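Local atomic coordinates of transcriptional regulator, marR family, putative (Sulfolobus solfataricus, PDB entry 3F3X), a protein that probably binds DNA as a dimeric winged helix-turn-helix transcription factor of the MarR family and so regulates transcription. Residues K31-S36 with R101-E106; F40-A45 with S65-A70; Y55-N58 with T63-A66; V80-D85 with R90-E95. All blocks are in the same frame, centred on the assembly; numbering follows the deposited sequence.

Interaction 1: residues K31-S36 with R101-E106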
loop_
_atom_site.group_PDB
_atom_site.type_symbol
_atom_site.label_atom_id
_atom_site.label_comp_id
_atom_site.label_asym_id
_atom_site.label_seq_id
_atom_site.Cartn_x
_atom_site.Cartn_y
_atom_site.Cartn_z
ATOM N N LYS A 31 -0.022 18.222 7.249
ATOM C CA LYS A 31 -0.297 19.254 8.243
ATOM C C LYS A 31 0.923 20.046 8.695
ATOM O O LYS A 31 0.829 21.247 8.932
ATOM C CB LYS A 31 -1.024 18.620 9.430
ATOM C CG LYS A 31 -2.398 18.131 9.021
ATOM C CD LYS A 31 -3.133 17.464 10.142
ATOM C CE LYS A 31 -4.575 17.248 9.741
ATOM N NZ LYS A 31 -5.324 16.512 10.788
ATOM N N LEU A 32 2.075 19.388 8.775
ATOM C CA LEU A 32 3.298 20.065 9.210
ATOM C C LEU A 32 4.083 20.752 8.094
ATOM O O LEU A 32 4.707 21.799 8.308
ATOM C CB LEU A 32 4.225 19.066 9.917
ATOM C CG LEU A 32 3.668 18.404 11.182
ATOM C CD1 LEU A 32 4.672 17.418 11.733
ATOM C CD2 LEU A 32 3.350 19.465 12.218
ATOM N N MET A 33 4.042 20.175 6.896
ATOM C CA MET A 33 4.820 20.727 5.793
ATOM C C MET A 33 4.096 20.933 4.467
ATOM O O MET A 33 4.699 21.403 3.501
ATOM C CB MET A 33 6.042 19.834 5.562
ATOM C CG MET A 33 6.867 19.592 6.815
ATOM S SD MET A 33 8.254 18.477 6.551
ATOM C CE MET A 33 9.420 19.598 5.751
ATOM N N ASN A 34 2.814 20.592 4.424
ATOM C CA ASN A 34 2.024 20.727 3.210
ATOM C C ASN A 34 2.672 19.889 2.110
ATOM O O ASN A 34 2.744 20.296 0.949
ATOM C CB ASN A 34 1.932 22.201 2.794
ATOM C CG ASN A 34 0.998 22.419 1.625
ATOM O OD1 ASN A 34 -0.076 21.819 1.553
ATOM N ND2 ASN A 34 1.394 23.294 0.704
ATOM N N LEU A 35 3.157 18.716 2.505
ATOM C CA LEU A 35 3.788 17.776 1.585
ATOM C C LEU A 35 3.093 16.436 1.718
ATOM O O LEU A 35 2.413 16.177 2.710
ATOM C CB LEU A 35 5.272 17.579 1.919
ATOM C CG LEU A 35 6.246 18.743 1.738
ATOM C CD1 LEU A 35 7.646 18.286 2.152
ATOM C CD2 LEU A 35 6.235 19.211 0.282
ATOM N N SER A 36 3.271 15.587 0.714
ATOM C CA SER A 36 2.695 14.252 0.731
ATOM C C SER A 36 3.854 13.269 0.842
ATOM O O SER A 36 5.021 13.658 0.767
ATOM C CB SER A 36 1.921 13.980 -0.555
ATOM O OG SER A 36 2.800 13.855 -1.661
ATOM N N ARG A 101 16.468 20.476 -0.900
ATOM C CA ARG A 101 17.354 19.665 -0.065
ATOM C C ARG A 101 17.102 19.952 1.412
ATOM O O ARG A 101 17.146 19.052 2.251
ATOM C CB ARG A 101 18.824 19.936 -0.400
ATOM C CG ARG A 101 19.251 19.432 -1.775
ATOM C CD ARG A 101 20.755 19.558 -1.971
ATOM N NE ARG A 101 21.175 19.197 -3.324
ATOM C CZ ARG A 101 21.383 17.954 -3.757
ATOM N NH1 ARG A 101 21.219 16.912 -2.951
ATOM N NH2 ARG A 101 21.757 17.756 -5.016
ATOM N N GLN A 102 16.826 21.213 1.721
ATOM C CA GLN A 102 16.563 21.607 3.096
ATOM C C GLN A 102 15.231 21.021 3.566
ATOM O O GLN A 102 15.127 20.516 4.686
ATOM C CB GLN A 102 16.556 23.137 3.202
ATOM C CG GLN A 102 16.050 23.680 4.526
ATOM C CD GLN A 102 16.293 25.175 4.668
ATOM O OE1 GLN A 102 16.079 25.947 3.726
ATOM N NE2 GLN A 102 16.734 25.593 5.851
ATOM N N VAL A 103 14.217 21.077 2.708
ATOM C CA VAL A 103 12.911 20.533 3.054
ATOM C C VAL A 103 12.996 19.019 3.210
ATOM O O VAL A 103 12.359 18.447 4.096
ATOM C CB VAL A 103 11.848 20.904 1.993
ATOM C CG1 VAL A 103 10.565 20.125 2.232
ATOM C CG2 VAL A 103 11.546 22.392 2.078
ATOM N N LEU A 104 13.788 18.367 2.363
ATOM C CA LEU A 104 13.946 16.921 2.465
ATOM C C LEU A 104 14.500 16.526 3.837
ATOM O O LEU A 104 14.058 15.539 4.431
ATOM C CB LEU A 104 14.884 16.403 1.377
ATOM C CG LEU A 104 15.309 14.940 1.525
ATOM C CD1 LEU A 104 14.081 14.029 1.555
ATOM C CD2 LEU A 104 16.219 14.563 0.364
ATOM N N LEU A 105 15.472 17.288 4.336
ATOM C CA LEU A 105 16.064 16.996 5.642
ATOM C C LEU A 105 14.990 17.012 6.723
ATOM O O LEU A 105 14.954 16.144 7.595
ATOM C CB LEU A 105 17.152 18.016 5.986
ATOM C CG LEU A 105 18.443 17.974 5.164
ATOM C CD1 LEU A 105 19.364 19.116 5.591
ATOM C CD2 LEU A 105 19.129 16.622 5.358
ATOM N N GLU A 106 14.109 18.002 6.650
ATOM C CA GLU A 106 13.024 18.141 7.613
ATOM C C GLU A 106 11.995 17.025 7.452
ATOM O O GLU A 106 11.573 16.421 8.437
ATOM C CB GLU A 106 12.352 19.505 7.441
ATOM C CG GLU A 106 13.241 20.682 7.829
ATOM C CD GLU A 106 12.676 22.021 7.393
ATOM O OE1 GLU A 106 11.451 22.108 7.157
ATOM O OE2 GLU A 106 13.459 22.993 7.297
#
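Met33 and Val103 lead a small apolar contact in the winged helix-turn-helix fold of a MarR-type regulator, where the end of helix 3-33 and the residues after it lie against helix 98-118, the helix that follows the wing. Met33 has the most surface buried. Its chain runs out extended as far as SD and then bends (chi3 78°), which lays the terminal CE over helix 98-118 between Val103 and Glu106, one helical turn apart. There Met33 CE touches Glu106 CB at 3.4 Å, the two side chains crossing at a slant, and meets Val103 CG1 at 3.7 Å. Met33 CE lies 3.6 Å from the backbone O of Val103, so it rests on main chain as well as side chains. Asn34 departs from helical geometry, with a positive phi of 59°, and the chain then brings Leu35 in as a second, buried apolar prong. Leu79 packs on both Leu35 and Val103, and Leu43 of helix 37-48 also touches Val103, which joins this contact to the core. No hydrogen bond links the two segments. Val103 CG1, anti to its own N (chi1 170°), points at the end of Leu35, and CD1 of Leu35 meets it tip to tip at a tight 3.5 Å.

Interaction 2: residues F40-A45 with S65-A70. With SO4 (sulfate ion), chain B.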
loop_
_atom_site.group_PDB
_atom_site.type_symbol
_atom_site.label_atom_id
_atom_site.label_comp_id
_atom_site.label_asym_id
_atom_site.label_seq_id
_atom_site.Cartn_x
_atom_site.Cartn_y
_atom_site.Cartn_z
ATOM N N PHE A 40 7.850 13.429 -0.603
ATOM C CA PHE A 40 9.062 13.051 0.106
ATOM C C PHE A 40 9.916 12.109 -0.746
ATOM O O PHE A 40 11.132 12.277 -0.841
ATOM C CB PHE A 40 8.717 12.358 1.425
ATOM C CG PHE A 40 9.833 11.516 1.971
ATOM C CD1 PHE A 40 10.957 12.104 2.552
ATOM C CD2 PHE A 40 9.778 10.129 1.872
ATOM C CE1 PHE A 40 12.008 11.313 3.028
ATOM C CE2 PHE A 40 10.817 9.336 2.342
ATOM C CZ PHE A 40 11.936 9.924 2.920
ATOM N N SER A 41 9.276 11.112 -1.348
ATOM C CA SER A 41 9.990 10.147 -2.183
ATOM C C SER A 41 10.700 10.811 -3.364
ATOM O O SER A 41 11.850 10.484 -3.678
ATOM C CB SER A 41 9.022 9.084 -2.705
ATOM O OG SER A 41 8.486 8.322 -1.640
ATOM N N ILE A 42 10.010 11.735 -4.024
ATOM C CA ILE A 42 10.588 12.432 -5.164
ATOM C C ILE A 42 11.793 13.250 -4.715
ATOM O O ILE A 42 12.835 13.250 -5.378
ATOM C CB ILE A 42 9.539 13.346 -5.846
ATOM C CG1 ILE A 42 8.458 12.473 -6.498
ATOM C CG2 ILE A 42 10.208 14.258 -6.886
ATOM C CD1 ILE A 42 7.295 13.258 -7.073
ATOM N N LEU A 43 11.658 13.942 -3.589
ATOM C CA LEU A 43 12.770 14.729 -3.078
ATOM C C LEU A 43 13.952 13.817 -2.746
ATOM O O LEU A 43 15.091 14.138 -3.063
ATOM C CB LEU A 43 12.349 15.520 -1.833
ATOM C CG LEU A 43 11.355 16.657 -2.109
ATOM C CD1 LEU A 43 10.946 17.332 -0.802
ATOM C CD2 LEU A 43 11.992 17.682 -3.039
ATOM N N LYS A 44 13.688 12.673 -2.125
ATOM C CA LYS A 44 14.784 11.770 -1.781
ATOM C C LYS A 44 15.534 11.277 -3.021
ATOM O O LYS A 44 16.764 11.341 -3.080
ATOM C CB LYS A 44 14.270 10.566 -0.993
ATOM C CG LYS A 44 15.382 9.579 -0.617
ATOM C CD LYS A 44 14.835 8.365 0.117
ATOM C CE LYS A 44 15.950 7.383 0.459
ATOM N NZ LYS A 44 15.399 6.123 1.046
ATOM N N ALA A 45 14.795 10.790 -4.014
ATOM C CA ALA A 45 15.412 10.276 -5.236
ATOM C C ALA A 45 16.210 11.341 -6.002
ATOM O O ALA A 45 17.311 11.067 -6.496
ATOM C CB ALA A 45 14.343 9.678 -6.141
ATOM N N SER A 65 1.391 10.144 -14.558
ATOM C CA SER A 65 0.440 11.217 -14.296
ATOM C C SER A 65 0.553 11.609 -12.825
ATOM O O SER A 65 0.504 12.788 -12.484
ATOM C CB SER A 65 -0.987 10.753 -14.606
ATOM O OG SER A 65 -1.369 9.694 -13.747
ATOM N N ALA A 66 0.709 10.617 -11.957
ATOM C CA ALA A 66 0.840 10.879 -10.528
ATOM C C ALA A 66 2.135 11.646 -10.260
ATOM O O ALA A 66 2.151 12.593 -9.474
ATOM C CB ALA A 66 0.827 9.571 -9.746
ATOM N N ILE A 67 3.220 11.232 -10.914
ATOM C CA ILE A 67 4.509 11.901 -10.756
ATOM C C ILE A 67 4.409 13.342 -11.254
ATOM O O ILE A 67 4.854 14.272 -10.580
ATOM C CB ILE A 67 5.626 11.183 -11.562
ATOM C CG1 ILE A 67 5.908 9.807 -10.956
ATOM C CG2 ILE A 67 6.898 12.044 -11.587
ATOM C CD1 ILE A 67 6.406 9.849 -9.512
ATOM N N THR A 68 3.821 13.522 -12.436
ATOM C CA THR A 68 3.675 14.852 -13.021
ATOM C C THR A 68 2.885 15.786 -12.114
ATOM O O THR A 68 3.249 16.951 -11.941
ATOM C CB THR A 68 2.965 14.791 -14.386
ATOM O OG1 THR A 68 3.687 13.919 -15.261
ATOM C CG2 THR A 68 2.901 16.177 -15.012
ATOM N N ALA A 69 1.797 15.275 -11.544
ATOM C CA ALA A 69 0.966 16.073 -10.652
ATOM C C ALA A 69 1.775 16.496 -9.429
ATOM O O ALA A 69 1.715 17.652 -9.014
ATOM C CB ALA A 69 -0.262 15.275 -10.217
ATOM N N ALA A 70 2.530 15.559 -8.862
ATOM C CA ALA A 70 3.352 15.840 -7.687
ATOM C C ALA A 70 4.440 16.859 -8.011
ATOM O O ALA A 70 4.638 17.819 -7.269
ATOM C CB ALA A 70 3.981 14.549 -7.162
HETATM S S SO4 B . 13.391 4.805 -1.727
HETATM O O1 SO4 B . 12.139 4.515 -1.001
HETATM O O2 SO4 B . 13.519 6.255 -1.927
HETATM O O3 SO4 B . 13.366 4.131 -3.042
HETATM O O4 SO4 B . 14.529 4.318 -0.929
#
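Ile42 spans the gap between helices 37-48 and 64-76 with a single methyl. Its CG1 branch lies beside the backbone N (chi1 -68°) and then runs on extended, so that CD1 leads toward the other helix. Ile42 CD1 comes within 3.6 Å of Ala70 CB, which points back at it. One turn earlier on helix 64-76, Ile67 starts across the line of approach, but its end bends nearer and brings its CD1 to 4.3 Å from Ile42 CD1, a looser touch. The Ile42 methyl thus meets two residues three apart on one face of helix 64-76. The CA atoms of Ile42 and Ile67 are 8.3 Å apart. All three side chains are shielded from solvent to some degree, and no hydrogen bond crosses between them. On another side of helix 37-48, Lys44 is fully extended and its NZ donates a 2.8 Å hydrogen bond to O4 of a sulfate, probably from the crystallisation liquor. Tyr60 and Arg59, with Lys16 and Gln9 of the second subunit, also bind this ion. Such apolar packing of helix 37-48 on the second helix of the helix-turn-helix is characteristic of the winged-helix DNA-binding domain of MarR proteins.

Interaction 3: residues Y55-N58 with T63-A66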
loop_
_atom_site.group_PDB
_atom_site.type_symbol
_atom_site.label_atom_id
_atom_site.label_comp_id
_atom_site.label_asym_id
_atom_site.label_seq_id
_atom_site.Cartn_x
_atom_site.Cartn_y
_atom_site.Cartn_z
ATOM N N TYR A 55 11.892 7.478 -14.605
ATOM C CA TYR A 55 12.651 6.861 -13.523
ATOM C C TYR A 55 11.868 6.931 -12.217
ATOM O O TYR A 55 11.805 5.954 -11.475
ATOM C CB TYR A 55 13.988 7.568 -13.321
ATOM C CG TYR A 55 14.755 7.051 -12.123
ATOM C CD1 TYR A 55 15.685 6.026 -12.259
ATOM C CD2 TYR A 55 14.533 7.576 -10.847
ATOM C CE1 TYR A 55 16.381 5.531 -11.160
ATOM C CE2 TYR A 55 15.224 7.092 -9.738
ATOM C CZ TYR A 55 16.146 6.068 -9.905
ATOM O OH TYR A 55 16.834 5.586 -8.821
ATOM N N LEU A 56 11.280 8.092 -11.940
ATOM C CA LEU A 56 10.528 8.279 -10.704
ATOM C C LEU A 56 9.287 7.395 -10.613
ATOM O O LEU A 56 9.050 6.756 -9.591
ATOM C CB LEU A 56 10.140 9.757 -10.543
ATOM C CG LEU A 56 11.345 10.689 -10.360
ATOM C CD1 LEU A 56 10.905 12.138 -10.523
ATOM C CD2 LEU A 56 11.983 10.453 -8.985
ATOM N N ALA A 57 8.495 7.359 -11.678
ATOM C CA ALA A 57 7.290 6.535 -11.692
ATOM C C ALA A 57 7.666 5.070 -11.499
ATOM O O ALA A 57 6.990 4.322 -10.787
ATOM C CB ALA A 57 6.557 6.712 -13.012
ATOM N N ASN A 58 8.753 4.675 -12.146
ATOM C CA ASN A 58 9.269 3.313 -12.094
ATOM C C ASN A 58 9.730 2.897 -10.703
ATOM O O ASN A 58 9.424 1.803 -10.231
ATOM C CB ASN A 58 10.442 3.190 -13.062
ATOM C CG ASN A 58 10.267 2.066 -14.048
ATOM O OD1 ASN A 58 10.447 0.894 -13.713
ATOM N ND2 ASN A 58 9.901 2.415 -15.276
ATOM N N THR A 63 1.861 6.097 -11.450
ATOM C CA THR A 63 1.712 6.473 -12.849
ATOM C C THR A 63 2.509 7.742 -13.137
ATOM O O THR A 63 2.818 8.511 -12.223
ATOM C CB THR A 63 0.238 6.738 -13.176
ATOM O OG1 THR A 63 -0.224 7.852 -12.404
ATOM C CG2 THR A 63 -0.611 5.517 -12.832
ATOM N N GLN A 64 2.852 7.958 -14.403
ATOM C CA GLN A 64 3.590 9.157 -14.766
ATOM C C GLN A 64 2.702 10.359 -14.489
ATOM O O GLN A 64 3.190 11.456 -14.215
ATOM C CB GLN A 64 3.997 9.127 -16.243
ATOM C CG GLN A 64 5.316 8.401 -16.498
ATOM C CD GLN A 64 5.754 8.470 -17.952
ATOM O OE1 GLN A 64 5.134 7.868 -18.831
ATOM N NE2 GLN A 64 6.824 9.215 -18.214
ATOM N N SER A 65 1.391 10.144 -14.558
ATOM C CA SER A 65 0.440 11.217 -14.296
ATOM C C SER A 65 0.553 11.609 -12.825
ATOM O O SER A 65 0.504 12.788 -12.484
ATOM C CB SER A 65 -0.987 10.753 -14.606
ATOM O OG SER A 65 -1.369 9.694 -13.747
ATOM N N ALA A 66 0.709 10.617 -11.957
ATOM C CA ALA A 66 0.840 10.879 -10.528
ATOM C C ALA A 66 2.135 11.646 -10.260
ATOM O O ALA A 66 2.151 12.593 -9.474
ATOM C CB ALA A 66 0.827 9.571 -9.746
#
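The helix-turn-helix unit of this MarR-type domain is closed here, where Ala57 of helix 53-60 faces Thr63 and Gln64 at the start of helix 64-76, by family precedent the recognition helix. Few residues separate the two segments, and the chain turns sharply between them, which brings the CA atoms of Ala57 and Gln64 to 5.5 Å. Ala57 fills most of the contact. Ala57 CB points at the other segment and lies 4.2 Å from the backbone C of Thr63, so that the methyl sits against the main chain leading into the second helix. Ala57 CB is also 4.1 Å from Gln64 CG. Gln64 sets off beside its own backbone N (chi1 -86°), then extends, so its aliphatic part lies next to the alanine while the amide goes on beyond it. These are loose van der Waals contacts at the protein surface, and no hydrogen bond crosses between the segments. The small size of Ala57 is consistent with so close an approach of the two backbones. On the inner side, Ile67 packs against both Ala57 and Leu56 and carries the contact toward the core of the domain. Thr63 itself stands at the N-cap position; its CB points away from helix 53-60, and OG1 lies by the first turn of its own helix. Farther on, the Gln64 carbonyl accepts a hydrogen bond from the Thr68 hydroxyl. The first turn is further tied by a short hydrogen bond of 2.6 Å between Thr63 OG1 and Ser65 OG.

Interaction 4: residues V80-D85 with R90-E95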
loop_
_atom_site.group_PDB
_atom_site.type_symbol
_atom_site.label_atom_id
_atom_site.label_comp_id
_atom_site.label_asym_id
_atom_site.label_seq_id
_atom_site.Cartn_x
_atom_site.Cartn_y
_atom_site.Cartn_z
ATOM N N VAL A 80 11.860 21.701 -6.515
ATOM C CA VAL A 80 12.521 21.001 -7.612
ATOM C C VAL A 80 12.272 21.835 -8.859
ATOM O O VAL A 80 11.551 22.836 -8.818
ATOM C CB VAL A 80 11.949 19.569 -7.899
ATOM C CG1 VAL A 80 11.989 18.705 -6.649
ATOM C CG2 VAL A 80 10.530 19.670 -8.471
ATOM N N ARG A 81 12.884 21.430 -9.960
ATOM C CA ARG A 81 12.669 22.104 -11.226
ATOM C C ARG A 81 12.786 21.039 -12.289
ATOM O O ARG A 81 13.452 20.019 -12.085
ATOM C CB ARG A 81 13.717 23.203 -11.483
ATOM C CG ARG A 81 15.128 22.713 -11.813
ATOM C CD ARG A 81 15.992 23.870 -12.324
ATOM N NE ARG A 81 16.078 24.956 -11.349
ATOM C CZ ARG A 81 16.842 24.927 -10.262
ATOM N NH1 ARG A 81 17.606 23.872 -10.011
ATOM N NH2 ARG A 81 16.810 25.936 -9.405
ATOM N N ARG A 82 12.113 21.259 -13.411
ATOM C CA ARG A 82 12.202 20.332 -14.523
ATOM C C ARG A 82 13.137 20.969 -15.540
ATOM O O ARG A 82 13.042 22.167 -15.821
ATOM C CB ARG A 82 10.825 20.100 -15.150
ATOM C CG ARG A 82 10.057 18.946 -14.523
ATOM C CD ARG A 82 8.602 18.920 -14.962
ATOM N NE ARG A 82 7.873 20.043 -14.382
ATOM C CZ ARG A 82 6.554 20.086 -14.232
ATOM N NH1 ARG A 82 5.801 19.064 -14.626
ATOM N NH2 ARG A 82 5.995 21.138 -13.661
ATOM N N ILE A 83 14.068 20.177 -16.055
ATOM C CA ILE A 83 14.998 20.643 -17.070
ATOM C C ILE A 83 15.058 19.536 -18.105
ATOM O O ILE A 83 14.611 18.416 -17.855
ATOM C CB ILE A 83 16.421 20.890 -16.506
ATOM C CG1 ILE A 83 16.899 19.661 -15.734
ATOM C CG2 ILE A 83 16.427 22.153 -15.643
ATOM C CD1 ILE A 83 18.317 19.772 -15.221
ATOM N N ARG A 84 15.588 19.848 -19.276
ATOM C CA ARG A 84 15.686 18.853 -20.332
ATOM C C ARG A 84 17.003 18.120 -20.181
ATOM O O ARG A 84 17.987 18.697 -19.711
ATOM C CB ARG A 84 15.631 19.530 -21.698
ATOM C CG ARG A 84 14.308 20.218 -22.008
ATOM C CD ARG A 84 14.435 21.071 -23.258
ATOM N NE ARG A 84 15.315 22.212 -23.032
ATOM C CZ ARG A 84 15.831 22.968 -23.995
ATOM N NH1 ARG A 84 15.562 22.704 -25.269
ATOM N NH2 ARG A 84 16.609 23.997 -23.681
ATOM N N ASP A 85 17.019 16.847 -20.563
ATOM C CA ASP A 85 18.242 16.064 -20.488
ATOM C C ASP A 85 19.210 16.705 -21.479
ATOM O O ASP A 85 18.891 16.852 -22.657
ATOM C CB ASP A 85 17.973 14.616 -20.893
ATOM C CG ASP A 85 19.152 13.707 -20.615
ATOM O OD1 ASP A 85 20.306 14.178 -20.716
ATOM O OD2 ASP A 85 18.924 12.520 -20.308
ATOM N N ARG A 90 14.768 15.413 -25.257
ATOM C CA ARG A 90 13.450 14.815 -25.395
ATOM C C ARG A 90 12.973 14.292 -24.040
ATOM O O ARG A 90 11.782 14.052 -23.841
ATOM C CB ARG A 90 13.511 13.659 -26.397
ATOM C CG ARG A 90 12.174 12.989 -26.658
ATOM C CD ARG A 90 11.203 13.941 -27.343
ATOM N NE ARG A 90 9.881 13.340 -27.500
ATOM C CZ ARG A 90 8.859 13.919 -28.124
ATOM N NH1 ARG A 90 8.997 15.125 -28.663
ATOM N NH2 ARG A 90 7.694 13.290 -28.202
ATOM N N ILE A 91 13.913 14.127 -23.112
ATOM C CA ILE A 91 13.610 13.606 -21.780
ATOM C C ILE A 91 13.514 14.689 -20.708
ATOM O O ILE A 91 14.389 15.548 -20.601
ATOM C CB ILE A 91 14.690 12.600 -21.328
ATOM C CG1 ILE A 91 14.894 11.527 -22.404
ATOM C CG2 ILE A 91 14.287 11.967 -20.007
ATOM C CD1 ILE A 91 13.644 10.741 -22.745
ATOM N N VAL A 92 12.457 14.631 -19.906
ATOM C CA VAL A 92 12.268 15.597 -18.828
ATOM C C VAL A 92 12.994 15.099 -17.582
ATOM O O VAL A 92 12.781 13.969 -17.138
ATOM C CB VAL A 92 10.774 15.783 -18.486
ATOM C CG1 VAL A 92 10.621 16.739 -17.312
ATOM C CG2 VAL A 92 10.026 16.319 -19.701
ATOM N N ILE A 93 13.853 15.946 -17.028
ATOM C CA ILE A 93 14.617 15.601 -15.840
ATOM C C ILE A 93 14.180 16.469 -14.669
ATOM O O ILE A 93 13.918 17.663 -14.836
ATOM C CB ILE A 93 16.130 15.831 -16.063
ATOM C CG1 ILE A 93 16.632 14.962 -17.219
ATOM C CG2 ILE A 93 16.896 15.524 -14.787
ATOM C CD1 ILE A 93 16.495 13.478 -16.978
ATOM N N VAL A 94 14.113 15.864 -13.487
ATOM C CA VAL A 94 13.729 16.579 -12.275
ATOM C C VAL A 94 14.989 16.772 -11.437
ATOM O O VAL A 94 15.660 15.811 -11.074
ATOM C CB VAL A 94 12.702 15.783 -11.440
ATOM C CG1 VAL A 94 12.302 16.587 -10.203
ATOM C CG2 VAL A 94 11.468 15.472 -12.282
ATOM N N GLU A 95 15.308 18.023 -11.147
ATOM C CA GLU A 95 16.478 18.354 -10.356
ATOM C C GLU A 95 16.023 19.013 -9.069
ATOM O O GLU A 95 15.149 19.882 -9.085
ATOM C CB GLU A 95 17.387 19.312 -11.134
ATOM C CG GLU A 95 18.556 19.855 -10.316
ATOM C CD GLU A 95 19.396 20.860 -11.093
ATOM O OE1 GLU A 95 18.807 21.738 -11.759
ATOM O OE2 GLU A 95 20.640 20.779 -11.021
#
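Arg81 and Glu95 face each other in an antiparallel hydrogen-bonded pair, and their side chains run side by side, pointing the same way. From CB, Arg81 places CG in the crowded position between backbone N and carbonyl carbon (chi1 72°), which turns the chain toward its partner. Arg81 CG passes 3.8 Å from Glu95 OE1, Arg81 CD comes to 3.6 Å from the same oxygen, and a bend at chi3 (58°) brings NH1 back to it. At the tip, Arg81 NH1 forms a 3.0 Å salt bridge to Glu95 OE1, the carboxylate oxygen being met from above its plane. The two flat groups stand 82° apart, so the guanidinium grips with an edge and does not stack. Glu75 of helix 64-76 also touches Arg81. Between the strands, the backbones bond in both directions: Glu95 N reaches Arg81 O at 2.9 Å. Ile83 pairs likewise with Ile93, whose N donates to Ile83 O at 2.7 Å, and Asp85 N to Ile91 O adds another bond. On the opposite face, Arg82 CG lies 3.6 Å from Val92 CG1 while its guanidinium leaves the hairpin for Glu75 and Asp72. Val80 and Val94 meet near the base, where Leu43, Leu56 and Met53 line the domain side. This twisted two-stranded hairpin is the wing of the winged helix-turn-helix fold.

Overall arrangement
Along the chain, interactions 2, 3 and 4 all fall between the two segments of interaction 1, which brings the end of helix 3-33 to helix 98-118. Interactions 2 and 3, centred 8 Å apart, share Ser65 and Ala66 on helix 64-76, and Ile67 and Leu56 join them. Interaction 4, the hairpin of strands 80-85 and 92-96, comes later and touches both, through Leu43 with Val80 and Leu56 with Val94. Interaction 1 meets interaction 2 where Leu104 packs on Phe40 and Leu43, but lies 20 and 21 Å, centre to centre, from interactions 3 and 4. Together they tie the helix-turn-helix and its wing to the long helices of the MarR fold.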